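Local coordinates for small heat shock protein hsp20 family (Sulfolobus solfataricus, PDB 4RZK) that probably binds unfolding proteins as a dimeric small heat shock chaperone, represented here by its alpha-crystallin domain, at residues 6-11 and 56-61. Numbering follows the deposited sequence.
Sequences EREPLA and YYKEID
Tyr56 lies beside Arg7 where 6-11 and 56-61 form a short parallel pairing in the beta-sandwich of the alpha-crystallin domain. The two side chains point the same way, and Tyr56 CE1 sits over the centre of the Arg7 guanidinium, 4.2 Å from CZ, with the two planes 50° apart. Each polar end has its stronger partner outside the two segments: Tyr56 OH hydrogen-bonds Pro27 O, and Arg7 NH2 makes a salt bridge to Glu25 of the second subunit, which ties this strand pair to the dimer interface. Pro9 CD packs 3.9 Å from Tyr56 CB. At the next residue, Tyr57 N donates to Arg7 O (3.2 Å), the one backbone hydrogen bond between the segments, while the Glu6 carboxylate lies against Tyr57 CB. Lys58 then reaches across to 6-11 with CG anti to the backbone N (chi1 175°), and bends at the next three torsions take its amine to Glu8. Its CB rests on Pro9 CG and its CE on Ala11 CB, 3.8 Å away. With an alanine here, the Glu8 carboxylate would probably lose this charged partner, and the Ala11 methyl its contact with the lysine chain. Within the Lys58-Glu8 salt bridge the hydrogen bond is weak, with Lys58 NZ 3.4 Å from Glu8 OE1.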
# COMPACT_ATOMS: atom_id res chain seq x y z
N GLU A 6 10.89 -6.44 9.35
CA GLU A 6 10.60 -6.79 7.97
C GLU A 6 9.19 -7.34 7.88
O GLU A 6 8.72 -8.01 8.79
CB GLU A 6 11.59 -7.83 7.49
CG GLU A 6 11.65 -8.01 5.99
CD GLU A 6 13.01 -8.43 5.51
OE1 GLU A 6 13.29 -9.64 5.53
OE2 GLU A 6 13.80 -7.56 5.12
N ARG A 7 8.51 -7.06 6.78
CA ARG A 7 7.12 -7.45 6.62
C ARG A 7 6.93 -8.22 5.33
O ARG A 7 7.67 -8.04 4.40
CB ARG A 7 6.23 -6.21 6.58
CG ARG A 7 6.00 -5.55 7.91
CD ARG A 7 5.52 -4.14 7.72
NE ARG A 7 4.24 -4.10 7.03
CZ ARG A 7 3.58 -2.99 6.76
NH1 ARG A 7 4.08 -1.84 7.13
NH2 ARG A 7 2.44 -3.04 6.13
N GLU A 8 5.91 -9.05 5.28
CA GLU A 8 5.63 -9.77 4.07
C GLU A 8 4.47 -9.10 3.39
O GLU A 8 3.40 -9.00 3.94
CB GLU A 8 5.28 -11.20 4.40
CG GLU A 8 4.82 -12.01 3.23
CD GLU A 8 4.74 -13.48 3.56
OE1 GLU A 8 3.64 -14.03 3.59
OE2 GLU A 8 5.80 -14.06 3.81
N PRO A 9 4.72 -8.63 2.18
CA PRO A 9 3.76 -7.84 1.42
C PRO A 9 2.57 -8.63 0.95
O PRO A 9 2.70 -9.81 0.73
CB PRO A 9 4.58 -7.38 0.22
CG PRO A 9 5.73 -8.31 0.14
CD PRO A 9 6.04 -8.64 1.55
N LEU A 10 1.43 -7.98 0.82
CA LEU A 10 0.30 -8.65 0.23
C LEU A 10 0.62 -8.84 -1.23
O LEU A 10 1.00 -7.91 -1.91
CB LEU A 10 -0.94 -7.78 0.35
CG LEU A 10 -1.42 -7.35 1.73
CD1 LEU A 10 -2.71 -6.58 1.58
CD2 LEU A 10 -1.63 -8.54 2.64
N ALA A 11 0.46 -10.06 -1.70
CA ALA A 11 0.80 -10.40 -3.07
C ALA A 11 -0.26 -11.29 -3.67
O ALA A 11 -0.75 -12.19 -3.02
CB ALA A 11 2.14 -11.09 -3.10
N TYR A 56 10.19 -4.61 3.20
CA TYR A 56 9.47 -5.81 2.80
C TYR A 56 10.35 -6.80 2.09
O TYR A 56 11.24 -6.43 1.35
CB TYR A 56 8.32 -5.49 1.85
CG TYR A 56 7.42 -4.34 2.22
CD1 TYR A 56 6.15 -4.56 2.71
CD2 TYR A 56 7.82 -3.04 2.03
CE1 TYR A 56 5.32 -3.52 3.02
CE2 TYR A 56 6.99 -1.99 2.34
CZ TYR A 56 5.74 -2.24 2.84
OH TYR A 56 4.91 -1.21 3.15
N TYR A 57 10.10 -8.08 2.32
CA TYR A 57 10.66 -9.16 1.54
C TYR A 57 9.59 -10.19 1.27
O TYR A 57 8.87 -10.57 2.17
CB TYR A 57 11.84 -9.78 2.27
CG TYR A 57 12.44 -10.99 1.61
CD1 TYR A 57 13.55 -10.89 0.80
CD2 TYR A 57 11.91 -12.24 1.83
CE1 TYR A 57 14.10 -12.01 0.20
CE2 TYR A 57 12.45 -13.36 1.24
CZ TYR A 57 13.54 -13.23 0.43
OH TYR A 57 14.07 -14.34 -0.15
N LYS A 58 9.49 -10.65 0.03
CA LYS A 58 8.58 -11.73 -0.29
C LYS A 58 9.19 -12.67 -1.30
O LYS A 58 9.92 -12.26 -2.17
CB LYS A 58 7.27 -11.19 -0.83
CG LYS A 58 6.31 -12.26 -1.30
CD LYS A 58 5.47 -12.78 -0.16
CE LYS A 58 4.08 -13.16 -0.62
NZ LYS A 58 3.53 -14.28 0.18
N GLU A 59 8.88 -13.95 -1.18
CA GLU A 59 9.29 -14.90 -2.19
C GLU A 59 8.09 -15.71 -2.63
O GLU A 59 7.31 -16.16 -1.81
CB GLU A 59 10.46 -15.75 -1.73
CG GLU A 59 10.11 -17.10 -1.15
CD GLU A 59 11.34 -17.78 -0.58
OE1 GLU A 59 11.20 -18.88 -0.02
OE2 GLU A 59 12.43 -17.20 -0.70
N ILE A 60 7.94 -15.86 -3.93
CA ILE A 60 6.78 -16.51 -4.49
C ILE A 60 7.17 -17.69 -5.33
O ILE A 60 8.05 -17.59 -6.16
CB ILE A 60 6.03 -15.57 -5.43
CG1 ILE A 60 5.27 -14.51 -4.64
CG2 ILE A 60 5.08 -16.37 -6.29
CD1 ILE A 60 5.81 -13.12 -4.85
N ASP A 61 6.48 -18.80 -5.12
CA ASP A 61 6.69 -19.96 -5.95
C ASP A 61 5.72 -19.83 -7.09
O ASP A 61 4.52 -19.81 -6.90
CB ASP A 61 6.40 -21.23 -5.17
CG ASP A 61 7.20 -21.32 -3.90
OD1 ASP A 61 8.39 -21.67 -3.96
OD2 ASP A 61 6.64 -21.04 -2.83